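Local structure of type III secretion system effector protein ExoU (Pseudomonas fluorescens, 4QMK) at residues A87-D92 / M117-F122; K98-S103 / I108-L113; V232-R235 / K241-N244; K329-I334 / Q427-E432. The protein probably hydrolyses membrane phospholipids as a patatin-like phospholipase, acting as a toxin delivered by type III secretion and targeted to the plasma membrane. One frame throughout, in Å; residues are numbered along the deposited sequence. Where two conformers were deposited one is given.

Interaction 1: residues A87-D92 / M117-F122; sequences ALEEAD and MDAKAF
The amino end of helix 119-127 is the site of this contact: Glu-89, in the last turns of helix 81-90, reaches across to Ala-119, the first residue of that helix, and to Asp-118, its N-cap. The main bond runs from Ala-119 N to Glu-89 OE2, 3.2 Å long and nearly straight, with an N-H...O angle of 162°. The amide does not lie in the carboxylate plane but comes from above it, 43° out. Two non-bonded approaches accompany the bond. Glu-89 OE2 lies 3.2 Å from Asp-118 CB, and the other oxygen, OE1, rests 3.6 Å from the methyl CB of Ala-119. The reach of Glu-89 follows from its torsions: CG stands opposite the backbone N (chi1 -151°) and the chain runs on extended, so that only the carboxylate arrives at the other helix.

The carboxylate of Asp-118 serves its own helix. Its OD1 takes the amide of Ala-121 at 2.8 Å, a capping bond met nearly along the C-O axis. The two helices also pack directly, with Ala-119 against Val-85 and Phe-122 against Phe-81, Pro-82 and Val-85.

Two carboxylates therefore serve different amides of one helix start, Glu-89 that of Ala-119 and Asp-118 that of Ala-121. Their nearness to each other, with Glu-89 OE2 4.9 Å from Asp-118 OD2, is probably eased by these N-H groups and by the positive end of the helix dipole.

Interaction 2: residues K98-S103 / I108-L113; sequences KVVSGS and ICAALL
The flat group at the centre of this contact is a piece of backbone, the peptide unit joining Ser-101 to Gly-102, and the methyl of Ala-110 sits over one of its faces. Three distances show this: Ala-110 CB is 3.9 Å from Ser-101 C, 3.7 Å from Gly-102 N and 3.6 Å from Gly-102 CA, while it stands almost as far above the peptide plane as it does from the carbonyl carbon. The amide of the same unit is used within the sheet, where Gly-102 N pairs with Asn-244 O of strand 242-251.

Beside the methyl, Val-100 adds the one apolar side-chain contact. Its CG1 branch, trans to the backbone N (chi1 -178°), lies 3.8 Å from Ala-110 CB. Ser-101, which lies between Val-100 and Gly-102 in the strand, points its side chain away from the helix, and its OG bonds to His-68 on the neighbouring strand.

Strand 99-103 and helix 108-113 run nearly antiparallel, at 160°, and their axes come within 6.9 Å. That is close for a helix lying on a sheet; it is possible because Gly-102 has no side chain and Ala-110 only a methyl, which lets their CA atoms approach to 4.9 Å.

Such a sharp return from strand to helix fits a nucleophile elbow, and Gly-102, Ser-104 and Gly-106 match its GxSxG pattern. Ser-104 in the turn is thus probably the nucleophile, as in other patatin-like phospholipases. No hydrogen bond crosses between the two segments: the fit rests on a methyl laid on a peptide face and on one apolar pair, Val-100 with Ala-110, all of it buried.

Interaction 3: residues V232-R235 / K241-N244; sequences VLSR and KQLN
Ser-234 turns its OG into the position between its own backbone N and carbonyl carbon (chi1 73°), while Gln-242 swings CG beside its backbone N (chi1 -59°) and then extends; together these torsions lay the serine hydroxyl alongside the aliphatic part of the glutamine. The touch is made by Ser-234 OG and Gln-242 CG, 3.6 Å apart. The amide end of Gln-242 passes by: its NE2 is 4.0 Å from Ser-234 OG, too far for a hydrogen bond. The hydroxyl is instead bonded back to the carbonyl oxygen of Glu-231, one turn earlier in the same helix, which fixes its rotation.

The second touch is made by Ser-234 CB, which approaches Lys-241 CA at 4.3 Å. The backbones are near here, with Ser-234 CA 5.3 Å from Lys-241 CA. Lys-241 directs its side chain away from helix 227-236, and its NZ finds the carbonyl oxygens of Val-97 and Pro-238.

This is the joint where helix 227-236 hands over, through a short loop, to strand 242-251 of the central sheet. Gln-242 is already paired through its backbone with Lys-98 and Val-100, and the next residue, Leu-243, packs on Phe-227 and Leu-230 of the same helix.

Because no polar bond crosses between the segments, the contact is one of van der Waals fit, in which Ser-234 OG and Lys-241 NZ are both satisfied by backbone carbonyls outside it.

Interaction 4: residues K329-I334 / Q427-E432; sequences KDEALI and QQRELE
On the way to Glu-331, the residue that meets Arg-429, the chain passes Lys-329 and Asp-330, both exposed and poorly ordered. Order returns at Glu-331, which is buried. Its CG lies trans to the backbone N and the chain then bends at chi2 (82°), which brings the carboxylate to the side of the Arg-429 guanidinium. The grip is side-on, through NE and NH2: Arg-429 NE bonds Glu-331 OE2 at 2.7 Å, and Arg-429 NH2 bonds Glu-331 OE1 at 3.0 Å with an N-H...O angle of 167°. Both oxygens use their syn lone pairs, and the two flat groups are nearly coplanar, 5° apart, which suits a bidentate salt bridge. A further, weak bond joins Arg-429 NH2 to Glu-331 OE2 at 3.2 Å. With two nitrogens holding two oxygens, neither group can turn without breaking a bond, and the buried negative charge is probably neutralised in place.

Arg-429 gets there by bending at both chi2 and chi3. In the same last turn, Gln-428 NE2 donates to Glu-432 OE2 at 2.8 Å.

Farther along, in strand 332-337, Ala-332 N bonds Gln-381 OE1, Leu-333 packs on Leu-69 and Val-383, from the strands on its two flanks, and Ile-334 on Phe-378. The salt bridge thus ties the chain leading along this strand to the carboxyl end of helix 408-431, with Pro-63 and Gln-381 touching both partners and Glu-380 of helix 374-380 beside Arg-429.

Along the chain, interaction 2 is nested inside the loop closed by interaction 1; interactions 3 and 4 follow in series. Interactions 2, 3 and 4 all reach the mixed central sheet. The centres of 2 and 3 lie about 10 Å apart, and the contacts use the adjacent strands 99-103 and 242-251, whereas 4, at strand 332-337, is about 22 Å from 3, with strand 68-72 between 99-103 and 332-337. Interaction 1 touches two others: Phe-122 packs on Cys-109 and Leu-113 of interaction 2, and Leu-88 meets Leu-333 of interaction 4. Helices 81-90, 107-114 and 119-127 thus pack together beside the strand that leads into the probable nucleophile turn.

Interaction 1: residues A87-D92 / M117-F122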
loop_
_atom_site.group_PDB
_atom_site.type_symbol
_atom_site.label_atom_id
_atom_site.label_comp_id
_atom_site.label_asym_id
_atom_site.label_seq_id
_atom_site.Cartn_x
_atom_site.Cartn_y
_atom_site.Cartn_z
ATOM N N ALA A 87 13.214 15.783 32.742
ATOM C CA ALA A 87 12.055 16.110 33.608
ATOM C C ALA A 87 10.956 15.080 33.532
ATOM O O ALA A 87 10.412 14.718 34.543
ATOM C CB ALA A 87 11.487 17.467 33.245
ATOM N N LEU A 88 10.619 14.596 32.339
ATOM C CA LEU A 88 9.561 13.567 32.251
ATOM C C LEU A 88 9.927 12.251 32.940
ATOM O O LEU A 88 9.130 11.694 33.691
ATOM C CB LEU A 88 9.175 13.283 30.811
ATOM C CG LEU A 88 8.338 14.375 30.169
ATOM C CD1 LEU A 88 8.270 14.122 28.677
ATOM C CD2 LEU A 88 6.950 14.418 30.762
ATOM N N GLU A 89 11.149 11.794 32.711
ATOM C CA GLU A 89 11.605 10.502 33.204
ATOM C C GLU A 89 11.804 10.555 34.706
ATOM O O GLU A 89 11.298 9.710 35.443
ATOM C CB GLU A 89 12.906 10.131 32.499
ATOM C CG GLU A 89 13.156 8.645 32.350
ATOM C CD GLU A 89 14.489 8.383 31.673
ATOM O OE1 GLU A 89 15.543 8.677 32.293
ATOM O OE2 GLU A 89 14.483 7.867 30.532
ATOM N N GLU A 90 12.537 11.567 35.156
ATOM C CA GLU A 90 12.795 11.796 36.593
ATOM C C GLU A 90 11.500 11.928 37.430
ATOM O O GLU A 90 11.520 11.788 38.630
ATOM C CB GLU A 90 13.702 13.011 36.735
ATOM C CG GLU A 90 13.397 13.961 37.872
ATOM C CD GLU A 90 14.119 15.285 37.662
ATOM O OE1 GLU A 90 15.281 15.233 37.146
ATOM O OE2 GLU A 90 13.512 16.367 37.963
ATOM N N ALA A 91 10.377 12.194 36.779
ATOM C CA ALA A 91 9.091 12.233 37.445
ATOM C C ALA A 91 8.256 10.984 37.130
ATOM O O ALA A 91 7.060 10.964 37.391
ATOM C CB ALA A 91 8.346 13.478 37.011
ATOM N N ASP A 92 8.895 9.942 36.591
ATOM C CA ASP A 92 8.205 8.721 36.153
ATOM C C ASP A 92 6.974 9.022 35.299
ATOM O O ASP A 92 5.973 8.276 35.321
ATOM C CB ASP A 92 7.812 7.849 37.356
ATOM C CG ASP A 92 8.927 6.936 37.811
ATOM O OD1 ASP A 92 9.967 6.802 37.114
ATOM O OD2 ASP A 92 8.756 6.306 38.875
ATOM N N MET A 117 14.186 5.890 23.103
ATOM C CA MET A 117 15.422 6.404 23.648
ATOM C C MET A 117 15.141 7.033 24.993
ATOM O O MET A 117 14.265 7.875 25.094
ATOM C CB MET A 117 16.091 7.452 22.713
ATOM C CG MET A 117 16.783 6.842 21.516
ATOM S SD MET A 117 17.885 7.956 20.594
ATOM C CE MET A 117 18.697 8.808 21.920
ATOM N N ASP A 118 15.943 6.686 26.003
ATOM C CA ASP A 118 15.854 7.286 27.335
ATOM C C ASP A 118 16.538 8.677 27.377
ATOM O O ASP A 118 17.204 9.104 26.436
ATOM C CB ASP A 118 16.377 6.325 28.437
ATOM C CG ASP A 118 17.932 6.210 28.508
ATOM O OD1 ASP A 118 18.716 6.999 27.922
ATOM O OD2 ASP A 118 18.385 5.276 29.215
ATOM N N ALA A 119 16.396 9.355 28.498
ATOM C CA ALA A 119 16.860 10.712 28.621
ATOM C C ALA A 119 18.348 10.856 28.388
ATOM O O ALA A 119 18.808 11.769 27.691
ATOM C CB ALA A 119 16.471 11.265 29.990
ATOM N N LYS A 120 19.101 9.955 28.976
ATOM C CA LYS A 120 20.535 10.016 28.914
ATOM C C LYS A 120 21.052 9.811 27.482
ATOM O O LYS A 120 21.790 10.643 26.970
ATOM C CB LYS A 120 21.050 9.023 29.932
ATOM C CG LYS A 120 20.137 9.105 31.170
ATOM C CD LYS A 120 20.887 9.079 32.496
ATOM C CE LYS A 120 19.961 9.401 33.661
ATOM N NZ LYS A 120 20.692 9.357 34.950
ATOM N N ALA A 121 20.621 8.730 26.834
ATOM C CA ALA A 121 20.992 8.459 25.444
ATOM C C ALA A 121 20.602 9.650 24.583
ATOM O O ALA A 121 21.422 10.188 23.835
ATOM C CB ALA A 121 20.280 7.207 24.961
ATOM N N PHE A 122 19.352 10.088 24.746
ATOM C CA PHE A 122 18.844 11.251 24.036
ATOM C C PHE A 122 19.658 12.539 24.267
ATOM O O PHE A 122 19.834 13.330 23.353
ATOM C CB PHE A 122 17.345 11.498 24.361
ATOM C CG PHE A 122 16.748 12.601 23.542
ATOM C CD1 PHE A 122 16.447 12.394 22.235
ATOM C CD2 PHE A 122 16.564 13.854 24.074
ATOM C CE1 PHE A 122 15.944 13.413 21.448
ATOM C CE2 PHE A 122 16.025 14.880 23.322
ATOM C CZ PHE A 122 15.716 14.667 21.993
#

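Interaction 2: residues K98-S103 / I108-L113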
loop_
_atom_site.group_PDB
_atom_site.type_symbol
_atom_site.label_atom_id
_atom_site.label_comp_id
_atom_site.label_asym_id
_atom_site.label_seq_id
_atom_site.Cartn_x
_atom_site.Cartn_y
_atom_site.Cartn_z
ATOM N N LYS A 98 1.949 8.034 25.500
ATOM C CA LYS A 98 1.529 7.026 24.516
ATOM C C LYS A 98 1.851 7.381 23.068
ATOM O O LYS A 98 2.003 6.519 22.238
ATOM C CB LYS A 98 0.021 6.869 24.573
ATOM C CG LYS A 98 -0.532 6.480 25.906
ATOM C CD LYS A 98 -0.003 5.121 26.341
ATOM C CE LYS A 98 -0.741 4.659 27.587
ATOM N NZ LYS A 98 -0.223 3.361 28.035
ATOM N N VAL A 99 1.850 8.660 22.760
ATOM C CA VAL A 99 1.998 9.097 21.414
ATOM C C VAL A 99 2.909 10.294 21.446
ATOM O O VAL A 99 2.771 11.187 22.306
ATOM C CB VAL A 99 0.658 9.589 20.874
ATOM C CG1 VAL A 99 0.726 9.806 19.382
ATOM C CG2 VAL A 99 -0.437 8.611 21.199
ATOM N N VAL A 100 3.841 10.336 20.526
ATOM C CA VAL A 100 4.703 11.478 20.449
ATOM C C VAL A 100 4.501 12.148 19.100
ATOM O O VAL A 100 4.581 11.487 18.072
ATOM C CB VAL A 100 6.164 11.067 20.608
ATOM C CG1 VAL A 100 7.053 12.310 20.575
ATOM C CG2 VAL A 100 6.318 10.313 21.900
ATOM N N SER A 101 4.252 13.448 19.107
ATOM C CA SER A 101 4.126 14.162 17.841
ATOM C C SER A 101 5.238 15.140 17.674
ATOM O O SER A 101 5.652 15.819 18.627
ATOM C CB SER A 101 2.813 14.904 17.781
ATOM O OG SER A 101 1.759 13.975 17.859
ATOM N N GLY A 102 5.714 15.259 16.465
ATOM C CA GLY A 102 6.810 16.170 16.219
ATOM C C GLY A 102 6.537 16.971 15.012
ATOM O O GLY A 102 6.192 16.431 13.978
ATOM N N SER A 103 6.686 18.266 15.126
ATOM C CA SER A 103 6.402 19.141 13.990
ATOM C C SER A 103 7.630 19.752 13.401
ATOM O O SER A 103 8.571 20.096 14.116
ATOM C CB SER A 103 5.468 20.262 14.380
ATOM O OG SER A 103 5.664 21.253 13.422
ATOM N N ILE A 108 12.445 14.842 14.040
ATOM C CA ILE A 108 13.642 14.067 14.376
ATOM C C ILE A 108 13.606 13.582 15.823
ATOM O O ILE A 108 13.709 12.376 16.112
ATOM C CB ILE A 108 14.891 14.937 14.280
ATOM C CG1 ILE A 108 15.080 15.478 12.878
ATOM C CG2 ILE A 108 16.126 14.158 14.728
ATOM C CD1 ILE A 108 16.173 16.529 12.812
ATOM N N CYS A 109 13.423 14.535 16.718
ATOM C CA CYS A 109 13.393 14.277 18.108
ATOM C C CYS A 109 12.223 13.352 18.406
ATOM O O CYS A 109 12.381 12.314 19.071
ATOM C CB CYS A 109 13.411 15.661 18.786
ATOM S SG CYS A 109 14.626 16.866 18.167
ATOM N N ALA A 110 11.047 13.661 17.867
ATOM C CA ALA A 110 9.908 12.847 18.113
ATOM C C ALA A 110 10.190 11.418 17.703
ATOM O O ALA A 110 9.849 10.502 18.418
ATOM C CB ALA A 110 8.727 13.366 17.364
ATOM N N ALA A 111 10.825 11.228 16.555
ATOM C CA ALA A 111 11.118 9.880 16.111
ATOM C C ALA A 111 12.081 9.182 17.083
ATOM O O ALA A 111 11.852 8.013 17.475
ATOM C CB ALA A 111 11.652 9.865 14.704
ATOM N N LEU A 112 13.118 9.892 17.530
ATOM C CA LEU A 112 14.056 9.259 18.463
ATOM C C LEU A 112 13.346 8.839 19.741
ATOM O O LEU A 112 13.523 7.733 20.234
ATOM C CB LEU A 112 15.222 10.175 18.758
ATOM C CG LEU A 112 16.155 10.458 17.567
ATOM C CD1 LEU A 112 17.338 11.325 17.978
ATOM C CD2 LEU A 112 16.650 9.159 16.982
ATOM N N LEU A 113 12.491 9.696 20.259
ATOM C CA LEU A 113 11.762 9.366 21.504
ATOM C C LEU A 113 10.713 8.279 21.315
ATOM O O LEU A 113 10.585 7.434 22.144
ATOM C CB LEU A 113 11.125 10.599 22.129
ATOM C CG LEU A 113 12.093 11.662 22.645
ATOM C CD1 LEU A 113 11.413 12.950 23.072
ATOM C CD2 LEU A 113 12.860 11.107 23.809
#

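Interaction 3: residues V232-R235 / K241-N244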
loop_
_atom_site.group_PDB
_atom_site.type_symbol
_atom_site.label_atom_id
_atom_site.label_comp_id
_atom_site.label_asym_id
_atom_site.label_seq_id
_atom_site.Cartn_x
_atom_site.Cartn_y
_atom_site.Cartn_z
ATOM N N VAL A 232 2.237 -1.143 16.565
ATOM C CA VAL A 232 2.228 -2.546 17.001
ATOM C C VAL A 232 3.111 -2.793 18.225
ATOM O O VAL A 232 2.679 -3.390 19.229
ATOM C CB VAL A 232 2.704 -3.464 15.871
ATOM C CG1 VAL A 232 2.992 -4.850 16.403
ATOM C CG2 VAL A 232 1.654 -3.529 14.757
ATOM N N LEU A 233 4.332 -2.285 18.153
ATOM C CA LEU A 233 5.261 -2.422 19.234
ATOM C C LEU A 233 4.791 -1.753 20.517
ATOM O O LEU A 233 5.051 -2.273 21.606
ATOM C CB LEU A 233 6.584 -1.810 18.822
ATOM C CG LEU A 233 7.393 -2.582 17.819
ATOM C CD1 LEU A 233 8.676 -1.825 17.513
ATOM C CD2 LEU A 233 7.703 -3.955 18.371
ATOM N N SER A 234 4.142 -0.583 20.400
ATOM C CA SER A 234 3.645 0.158 21.591
ATOM C C SER A 234 2.612 -0.639 22.404
ATOM O O SER A 234 2.508 -0.467 23.610
ATOM C CB SER A 234 3.055 1.536 21.216
ATOM O OG SER A 234 1.784 1.429 20.562
ATOM N N ARG A 235 1.876 -1.528 21.753
ATOM C CA ARG A 235 0.900 -2.352 22.471
ATOM C C ARG A 235 1.557 -3.300 23.471
ATOM O O ARG A 235 0.925 -3.672 24.439
ATOM C CB ARG A 235 0.084 -3.223 21.511
ATOM C CG ARG A 235 -0.746 -2.499 20.473
ATOM C CD ARG A 235 -1.158 -3.583 19.494
ATOM N NE ARG A 235 -1.440 -3.105 18.152
ATOM C CZ ARG A 235 -1.331 -3.860 17.056
ATOM N NH1 ARG A 235 -0.920 -5.126 17.143
ATOM N NH2 ARG A 235 -1.602 -3.333 15.861
ATOM N N LYS A 241 6.586 4.307 21.535
ATOM C CA LYS A 241 5.403 5.124 21.406
ATOM C C LYS A 241 4.884 5.228 19.991
ATOM O O LYS A 241 5.633 5.162 19.046
ATOM C CB LYS A 241 5.773 6.523 21.818
ATOM C CG LYS A 241 5.849 6.761 23.303
ATOM C CD LYS A 241 7.105 6.297 23.985
ATOM C CE LYS A 241 7.090 6.627 25.479
ATOM N NZ LYS A 241 6.021 5.937 26.262
ATOM N N GLN A 242 3.610 5.467 19.818
ATOM C CA GLN A 242 3.153 5.744 18.455
ATOM C C GLN A 242 3.714 7.085 18.068
ATOM O O GLN A 242 4.081 7.884 18.946
ATOM C CB GLN A 242 1.658 5.779 18.359
ATOM C CG GLN A 242 1.010 4.498 18.795
ATOM C CD GLN A 242 -0.469 4.644 18.834
ATOM O OE1 GLN A 242 -1.076 5.213 17.935
ATOM N NE2 GLN A 242 -1.056 4.188 19.894
ATOM N N LEU A 243 3.773 7.348 16.774
ATOM C CA LEU A 243 4.423 8.570 16.311
ATOM C C LEU A 243 3.612 9.268 15.259
ATOM O O LEU A 243 3.082 8.605 14.364
ATOM C CB LEU A 243 5.788 8.224 15.740
ATOM C CG LEU A 243 6.597 9.339 15.048
ATOM C CD1 LEU A 243 7.007 10.395 16.052
ATOM C CD2 LEU A 243 7.826 8.745 14.412
ATOM N N ASN A 244 3.521 10.598 15.387
ATOM C CA ASN A 244 3.000 11.476 14.357
ATOM C C ASN A 244 4.071 12.432 13.983
ATOM O O ASN A 244 4.573 13.165 14.815
ATOM C CB ASN A 244 1.907 12.372 14.888
ATOM C CG ASN A 244 0.649 11.680 15.015
ATOM O OD1 ASN A 244 -0.024 11.457 14.049
ATOM N ND2 ASN A 244 0.330 11.293 16.199
#

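Interaction 4: residues K329-I334 / Q427-E432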
loop_
_atom_site.group_PDB
_atom_site.type_symbol
_atom_site.label_atom_id
_atom_site.label_comp_id
_atom_site.label_asym_id
_atom_site.label_seq_id
_atom_site.Cartn_x
_atom_site.Cartn_y
_atom_site.Cartn_z
ATOM N N LYS A 329 -10.760 12.682 29.933
ATOM C CA LYS A 329 -10.038 13.739 29.235
ATOM C C LYS A 329 -8.576 13.434 29.162
ATOM O O LYS A 329 -7.965 13.126 30.163
ATOM C CB LYS A 329 -10.233 15.074 29.940
ATOM C CG LYS A 329 -11.547 15.764 29.605
ATOM C CD LYS A 329 -11.690 17.103 30.330
ATOM C CE LYS A 329 -13.061 17.736 30.076
ATOM N NZ LYS A 329 -13.361 18.887 30.984
ATOM N N ASP A 330 -8.009 13.543 27.970
ATOM C CA ASP A 330 -6.597 13.301 27.788
ATOM C C ASP A 330 -5.772 14.524 28.135
ATOM O O ASP A 330 -6.209 15.646 27.996
ATOM C CB ASP A 330 -6.310 12.891 26.352
ATOM C CG ASP A 330 -6.757 11.483 26.055
ATOM O OD1 ASP A 330 -6.122 10.531 26.605
ATOM O OD2 ASP A 330 -7.726 11.339 25.257
ATOM N N GLU A 331 -4.574 14.281 28.609
ATOM C CA GLU A 331 -3.678 15.337 28.920
ATOM C C GLU A 331 -2.569 15.323 27.854
ATOM O O GLU A 331 -2.077 14.251 27.442
ATOM C CB GLU A 331 -3.113 15.131 30.320
ATOM C CG GLU A 331 -2.093 16.178 30.771
ATOM C CD GLU A 331 -2.684 17.474 31.310
ATOM O OE1 GLU A 331 -3.915 17.647 31.271
ATOM O OE2 GLU A 331 -1.889 18.323 31.776
ATOM N N ALA A 332 -2.188 16.509 27.402
ATOM C CA ALA A 332 -1.077 16.634 26.517
ATOM C C ALA A 332 0.038 17.436 27.220
ATOM O O ALA A 332 -0.213 18.108 28.234
ATOM C CB ALA A 332 -1.502 17.356 25.275
ATOM N N LEU A 333 1.248 17.342 26.690
ATOM C CA LEU A 333 2.299 18.245 27.076
ATOM C C LEU A 333 2.742 18.790 25.731
ATOM O O LEU A 333 3.196 18.035 24.855
ATOM C CB LEU A 333 3.450 17.526 27.774
ATOM C CG LEU A 333 4.629 18.419 28.141
ATOM C CD1 LEU A 333 4.229 19.536 29.073
ATOM C CD2 LEU A 333 5.642 17.561 28.860
ATOM N N ILE A 334 2.579 20.088 25.527
ATOM C CA ILE A 334 2.868 20.678 24.243
ATOM C C ILE A 334 4.049 21.508 24.472
ATOM O O ILE A 334 4.021 22.388 25.325
ATOM C CB ILE A 334 1.670 21.549 23.769
ATOM C CG1 ILE A 334 0.449 20.644 23.600
ATOM C CG2 ILE A 334 2.018 22.252 22.471
ATOM C CD1 ILE A 334 -0.914 21.364 23.523
ATOM N N GLN A 427 4.409 19.820 37.959
ATOM C CA GLN A 427 3.994 19.947 39.342
ATOM C C GLN A 427 2.723 20.773 39.445
ATOM O O GLN A 427 1.772 20.361 40.089
ATOM C CB GLN A 427 5.109 20.562 40.183
ATOM C CG GLN A 427 6.283 19.634 40.532
ATOM C CD GLN A 427 5.923 18.549 41.553
ATOM O OE1 GLN A 427 5.238 17.566 41.235
ATOM N NE2 GLN A 427 6.376 18.733 42.798
ATOM N N GLN A 428 2.689 21.921 38.780
ATOM C CA GLN A 428 1.526 22.821 38.771
ATOM C C GLN A 428 0.308 22.106 38.247
ATOM O O GLN A 428 -0.822 22.296 38.732
ATOM C CB GLN A 428 1.826 24.038 37.900
ATOM C CG GLN A 428 0.652 24.990 37.684
ATOM C CD GLN A 428 0.242 25.645 38.991
ATOM O OE1 GLN A 428 1.106 26.068 39.763
ATOM N NE2 GLN A 428 -1.067 25.705 39.268
ATOM N N ARG A 429 0.494 21.294 37.226
ATOM C CA ARG A 429 -0.631 20.567 36.692
ATOM C C ARG A 429 -1.279 19.656 37.778
ATOM O O ARG A 429 -2.497 19.479 37.813
ATOM C CB ARG A 429 -0.225 19.733 35.471
ATOM C CG ARG A 429 0.191 20.513 34.239
ATOM C CD ARG A 429 -0.916 21.388 33.689
ATOM N NE ARG A 429 -2.038 20.606 33.151
ATOM C CZ ARG A 429 -3.308 21.035 33.103
ATOM N NH1 ARG A 429 -3.621 22.210 33.556
ATOM N NH2 ARG A 429 -4.245 20.284 32.613
ATOM N N GLU A 430 -0.488 19.079 38.651
ATOM C CA GLU A 430 -1.066 18.237 39.704
ATOM C C GLU A 430 -1.953 19.009 40.715
ATOM O O GLU A 430 -2.757 18.400 41.410
ATOM C CB GLU A 430 0.020 17.535 40.476
ATOM C CG GLU A 430 0.799 16.502 39.701
ATOM C CD GLU A 430 1.647 15.676 40.638
ATOM O OE1 GLU A 430 1.604 15.969 41.863
ATOM O OE2 GLU A 430 2.341 14.741 40.182
ATOM N N LEU A 431 -1.797 20.330 40.786
ATOM C CA LEU A 431 -2.559 21.143 41.696
ATOM C C LEU A 431 -3.935 21.631 41.118
ATOM O O LEU A 431 -4.749 22.184 41.834
ATOM C CB LEU A 431 -1.725 22.357 42.097
ATOM C CG LEU A 431 -0.373 22.060 42.751
ATOM C CD1 LEU A 431 0.274 23.355 43.213
ATOM C CD2 LEU A 431 -0.538 21.081 43.923
ATOM N N GLU A 432 -4.176 21.469 39.834
ATOM C CA GLU A 432 -5.388 21.974 39.276
ATOM C C GLU A 432 -6.513 21.062 39.677
ATOM O O GLU A 432 -6.333 19.864 39.822
ATOM C CB GLU A 432 -5.340 22.019 37.752
ATOM C CG GLU A 432 -4.188 22.776 37.164
ATOM C CD GLU A 432 -4.189 24.277 37.443
ATOM O OE1 GLU A 432 -5.256 24.888 37.532
ATOM O OE2 GLU A 432 -3.074 24.857 37.526
#